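Local coordinates for nicotinate-nucleotide pyrophosphorylase (Ehrlichia chaffeensis, PDB 3L0G), which probably converts quinolinate to nicotinate ribonucleotide, with decarboxylation, as a phosphoribosyltransferase feeding NAD(+) biosynthesis, at residues V66-P71 / V165-G170; I88-G93 / K98-V103. All coordinates share one frame; numbering follows the deposited sequence.

Contact 1 of 2, residues V66-P71 / V165-G170; sequences VVCGIP and VCIGGG
I167 reaches out from the last turn of helix 158-167 and lays its branched carbons on C68 and the backbone just before it. The sulfur SG of C68 sits beside the root of the isoleucine, 3.6 Å from I167 CG1 and 3.7 Å from I167 CB. It is placed there because SG lies anti to the backbone N of C68 (chi1 -162°). The other branch, I167 CG2, comes within 3.5 Å of the carbonyl O of V67, an apolar carbon resting against a polar atom; this O is probably engaged by G93 N. This is the tight half of the contact, held mostly by van der Waals contact. Toward V66 the fit slackens: V66 CG1 stays 4.3 Å from I167 CG2. V66, V67 and C68 are buried, whereas I167 is partly exposed and its neighbour C166 is open to solvent. Helix 116-139 also packs on the strip: R134 touches V66 and A130 touches C68, and the hydroxyls of S131 and S127 take up V66 N and C68 N. Beyond I167 the helix ends in a Schellman motif, G169 with positive phi and G170 N bonded to V165 O at 2.9 Å, while on the other segment G69 holds the N-cap of helix 70-79. The whole is a helix C-terminus set against a helix-entry loop, joining the N-terminal and C-terminal family regions of a quinolinate phosphoribosyltransferase.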
loop_
_atom_site.group_PDB
_atom_site.type_symbol
_atom_site.label_atom_id
_atom_site.label_comp_id
_atom_site.label_asym_id
_atom_site.label_seq_id
_atom_site.Cartn_x
_atom_site.Cartn_y
_atom_site.Cartn_z
ATOM N N VAL C 66 -21.103 -10.657 16.463
ATOM C CA VAL C 66 -20.818 -9.242 16.634
ATOM C C VAL C 66 -20.363 -8.760 15.267
ATOM O O VAL C 66 -19.397 -9.296 14.705
ATOM C CB VAL C 66 -19.745 -8.978 17.690
ATOM C CG1 VAL C 66 -19.428 -7.521 17.708
ATOM C CG2 VAL C 66 -20.225 -9.449 19.138
ATOM N N VAL C 67 -21.070 -7.783 14.710
ATOM C CA VAL C 67 -20.775 -7.302 13.352
ATOM C C VAL C 67 -19.434 -6.598 13.344
ATOM O O VAL C 67 -19.183 -5.747 14.210
ATOM C CB VAL C 67 -21.878 -6.336 12.828
ATOM C CG1 VAL C 67 -21.489 -5.730 11.485
ATOM C CG2 VAL C 67 -23.218 -7.063 12.671
ATOM N N CYS C 68 -18.567 -6.954 12.396
ATOM C CA CYS C 68 -17.287 -6.242 12.230
ATOM C C CYS C 68 -16.815 -6.320 10.778
ATOM O O CYS C 68 -16.946 -7.352 10.135
ATOM C CB CYS C 68 -16.236 -6.806 13.168
ATOM S SG CYS C 68 -14.796 -5.678 13.432
ATOM N N GLY C 69 -16.285 -5.221 10.260
ATOM C CA GLY C 69 -15.763 -5.172 8.892
ATOM C C GLY C 69 -16.661 -4.447 7.919
ATOM O O GLY C 69 -16.379 -4.439 6.722
ATOM N N ILE C 70 -17.759 -3.854 8.408
ATOM C CA ILE C 70 -18.673 -3.118 7.518
ATOM C C ILE C 70 -18.000 -1.972 6.746
ATOM O O ILE C 70 -18.313 -1.769 5.558
ATOM C CB ILE C 70 -19.934 -2.602 8.242
ATOM C CG1 ILE C 70 -20.794 -3.748 8.728
ATOM C CG2 ILE C 70 -20.793 -1.741 7.296
ATOM C CD1 ILE C 70 -21.497 -4.489 7.578
ATOM N N PRO C 71 -17.070 -1.219 7.387
ATOM C CA PRO C 71 -16.411 -0.158 6.568
ATOM C C PRO C 71 -15.634 -0.697 5.358
ATOM O O PRO C 71 -15.496 -0.004 4.364
ATOM C CB PRO C 71 -15.486 0.557 7.577
ATOM C CG PRO C 71 -16.182 0.304 8.967
ATOM C CD PRO C 71 -16.694 -1.136 8.816
ATOM N N VAL C 165 -10.805 -6.613 17.681
ATOM C CA VAL C 165 -10.775 -6.806 19.144
ATOM C C VAL C 165 -11.410 -5.612 19.887
ATOM O O VAL C 165 -12.222 -5.807 20.784
ATOM C CB VAL C 165 -9.345 -7.075 19.668
ATOM C CG1 VAL C 165 -9.300 -6.960 21.215
ATOM C CG2 VAL C 165 -8.865 -8.464 19.187
ATOM N N CYS C 166 -11.077 -4.383 19.487
ATOM C CA CYS C 166 -11.738 -3.200 20.026
ATOM C C CYS C 166 -13.247 -3.157 19.712
ATOM O O CYS C 166 -14.038 -2.872 20.594
ATOM C CB CYS C 166 -10.999 -1.900 19.618
ATOM S SG CYS C 166 -9.250 -1.866 20.348
ATOM N N ILE C 167 -13.647 -3.489 18.487
ATOM C CA ILE C 167 -15.075 -3.597 18.180
ATOM C C ILE C 167 -15.762 -4.546 19.144
ATOM O O ILE C 167 -16.885 -4.266 19.558
ATOM C CB ILE C 167 -15.373 -4.014 16.708
ATOM C CG1 ILE C 167 -14.871 -2.938 15.750
ATOM C CG2 ILE C 167 -16.903 -4.250 16.481
ATOM C CD1 ILE C 167 -15.345 -1.478 16.093
ATOM N N GLY C 168 -15.075 -5.622 19.530
ATOM C CA GLY C 168 -15.615 -6.640 20.446
ATOM C C GLY C 168 -15.604 -6.327 21.940
ATOM O O GLY C 168 -16.093 -7.145 22.751
ATOM N N GLY C 169 -15.082 -5.150 22.309
ATOM C CA GLY C 169 -15.062 -4.669 23.695
ATOM C C GLY C 169 -13.682 -4.762 24.330
ATOM O O GLY C 169 -13.528 -4.473 25.507
ATOM N N GLY C 170 -12.683 -5.181 23.555
ATOM C CA GLY C 170 -11.306 -5.306 24.030
ATOM C C GLY C 170 -10.471 -4.040 23.835
ATOM O O GLY C 170 -10.976 -2.997 23.399
#

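Contact 2 of 2, residues I88-G93 / K98-V103; sequences IHKKDG and KNSTLV
The carbonyl O of L102 is gripped by two successive backbone amides of the facing segment. H89 N lies 2.8 Å from L102 O in a fairly straight bond (N-H...O 163°), its donor tilted from the carbonyl plane. K90 N adds a longer bond of 3.3 Å to L102 O, bent to 143° but in the carbonyl plane and on a lone pair. Next to this fork, I88 and V103 form an antiparallel, non-hydrogen-bonded pair, side chains side by side, with I88 CD1 pressed to 3.5 Å from V103 CG2. Here strand 84-88, outermost in the four-stranded antiparallel sheet of this chain, leaves that sheet, and its partner strand 101-108 turns a corner at L102. The H89 ring follows the course of T101, its CD2 3.9 Å from T101 CG2, while its NE2 bonds to S104 OG. T101 OG1 turns instead to N60 of strand 54-61. K90 and L102 cross at about a right angle, the lysine's CB and CG over L102 CD2. Bends at chi2 and chi4 fold the lysine back on itself, bringing NZ to 3.3 Å from H89 O, above that carbonyl's plane. A water accepts from K90 NZ at 3.0 Å and donates to T101 O at 2.6 Å, linking the ammonium to the second segment.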
loop_
_atom_site.group_PDB
_atom_site.type_symbol
_atom_site.label_atom_id
_atom_site.label_comp_id
_atom_site.label_asym_id
_atom_site.label_seq_id
_atom_site.Cartn_x
_atom_site.Cartn_y
_atom_site.Cartn_z
ATOM N N ILE C 88 -26.749 0.025 4.324
ATOM C CA ILE C 88 -26.248 -0.635 5.526
ATOM C C ILE C 88 -27.361 -0.729 6.544
ATOM O O ILE C 88 -28.017 0.266 6.831
ATOM C CB ILE C 88 -25.121 0.163 6.178
ATOM C CG1 ILE C 88 -23.988 0.408 5.194
ATOM C CG2 ILE C 88 -24.569 -0.579 7.339
ATOM C CD1 ILE C 88 -23.422 -0.833 4.664
ATOM N N HIS C 89 -27.551 -1.908 7.128
ATOM C CA HIS C 89 -28.564 -2.080 8.168
ATOM C C HIS C 89 -27.985 -2.389 9.539
ATOM O O HIS C 89 -28.677 -2.269 10.544
ATOM C CB HIS C 89 -29.532 -3.182 7.759
ATOM C CG HIS C 89 -30.174 -2.941 6.441
ATOM N ND1 HIS C 89 -30.923 -1.813 6.184
ATOM C CD2 HIS C 89 -30.184 -3.674 5.305
ATOM C CE1 HIS C 89 -31.349 -1.853 4.936
ATOM N NE2 HIS C 89 -30.913 -2.968 4.378
ATOM N N LYS C 90 -26.722 -2.800 9.588
ATOM C CA LYS C 90 -26.049 -2.988 10.846
ATOM C C LYS C 90 -24.659 -2.327 10.767
ATOM O O LYS C 90 -24.037 -2.305 9.708
ATOM C CB LYS C 90 -25.969 -4.493 11.171
ATOM C CG LYS C 90 -27.337 -5.161 11.430
ATOM C CD LYS C 90 -27.966 -4.751 12.746
ATOM C CE LYS C 90 -29.386 -5.327 12.927
ATOM N NZ LYS C 90 -30.419 -4.514 12.153
ATOM N N LYS C 91 -24.200 -1.754 11.866
ATOM C CA LYS C 91 -22.877 -1.136 11.947
ATOM C C LYS C 91 -21.952 -2.006 12.789
ATOM O O LYS C 91 -22.398 -2.862 13.574
ATOM C CB LYS C 91 -22.962 0.273 12.593
ATOM N N ASP C 92 -20.658 -1.742 12.660
ATOM C CA ASP C 92 -19.669 -2.439 13.454
ATOM C C ASP C 92 -19.924 -2.291 14.960
ATOM O O ASP C 92 -20.153 -1.201 15.465
ATOM C CB ASP C 92 -18.260 -1.974 13.077
ATOM C CG ASP C 92 -17.722 -2.678 11.827
ATOM O OD1 ASP C 92 -18.515 -3.180 10.996
ATOM O OD2 ASP C 92 -16.483 -2.741 11.683
ATOM N N GLY C 93 -19.912 -3.416 15.660
ATOM C CA GLY C 93 -20.190 -3.437 17.089
ATOM C C GLY C 93 -21.627 -3.805 17.422
ATOM O O GLY C 93 -21.919 -4.137 18.578
ATOM N N LYS C 98 -28.998 -14.858 14.036
ATOM C CA LYS C 98 -29.079 -15.684 12.845
ATOM C C LYS C 98 -30.058 -15.077 11.793
ATOM O O LYS C 98 -31.125 -14.547 12.134
ATOM C CB LYS C 98 -29.553 -17.088 13.280
ATOM C CG LYS C 98 -29.684 -18.090 12.148
ATOM C CD LYS C 98 -29.954 -19.481 12.612
ATOM C CE LYS C 98 -30.291 -20.381 11.399
ATOM N NZ LYS C 98 -30.357 -21.812 11.831
ATOM N N ASN C 99 -29.692 -15.185 10.519
ATOM C CA ASN C 99 -30.525 -14.697 9.407
ATOM C C ASN C 99 -30.830 -13.198 9.521
ATOM O O ASN C 99 -31.954 -12.745 9.299
ATOM C CB ASN C 99 -31.817 -15.523 9.282
ATOM C CG ASN C 99 -31.536 -16.982 9.002
ATOM O OD1 ASN C 99 -30.521 -17.324 8.384
ATOM N ND2 ASN C 99 -32.420 -17.857 9.469
ATOM N N SER C 100 -29.815 -12.443 9.913
ATOM C CA SER C 100 -29.884 -11.017 9.945
ATOM C C SER C 100 -29.202 -10.445 8.690
ATOM O O SER C 100 -28.061 -10.843 8.366
ATOM C CB SER C 100 -29.187 -10.525 11.216
ATOM O OG SER C 100 -29.156 -9.113 11.241
ATOM N N THR C 101 -29.875 -9.498 8.028
ATOM C CA THR C 101 -29.361 -8.742 6.900
ATOM C C THR C 101 -28.511 -7.567 7.352
ATOM O O THR C 101 -28.998 -6.594 7.950
ATOM C CB THR C 101 -30.507 -8.224 5.991
ATOM O OG1 THR C 101 -31.329 -9.325 5.587
ATOM C CG2 THR C 101 -29.949 -7.509 4.711
ATOM N N LEU C 102 -27.218 -7.675 7.074
ATOM C CA LEU C 102 -26.270 -6.637 7.370
ATOM C C LEU C 102 -26.362 -5.509 6.345
ATOM O O LEU C 102 -26.293 -4.347 6.710
ATOM C CB LEU C 102 -24.854 -7.220 7.335
ATOM C CG LEU C 102 -24.536 -8.403 8.274
ATOM C CD1 LEU C 102 -23.009 -8.651 8.287
ATOM C CD2 LEU C 102 -25.047 -8.089 9.665
ATOM N N VAL C 103 -26.468 -5.874 5.065
ATOM C CA VAL C 103 -26.490 -4.928 3.957
ATOM C C VAL C 103 -27.384 -5.512 2.898
ATOM O O VAL C 103 -27.434 -6.728 2.720
ATOM C CB VAL C 103 -25.058 -4.730 3.341
ATOM C CG1 VAL C 103 -25.101 -3.765 2.177
ATOM C CG2 VAL C 103 -24.083 -4.221 4.388
HETATM O O HOH W 1 -30.931 -6.202 9.718
#

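Overall arrangement
Contact 1 lies deep, its centre about 8 Å from the centre of the chain; contact 2 is nearer the surface, about 20 Å out and only partly buried. The chemistry differs: contact 1 is apolar and joins the two family regions, whereas contact 2 stays within the N-terminal one and adds backbone bonds, a lysine and a water to one apolar pair. The contacts touch, their centres about 12 Å apart. The carboxylate of D92 in 88-93 receives G69 N and I70 N at the start of helix 70-79, and its OD2 also bonds Y163 OH of helix 158-167. G93 N packs against I167 CG2, so both segments of contact 1 border the loop of contact 2.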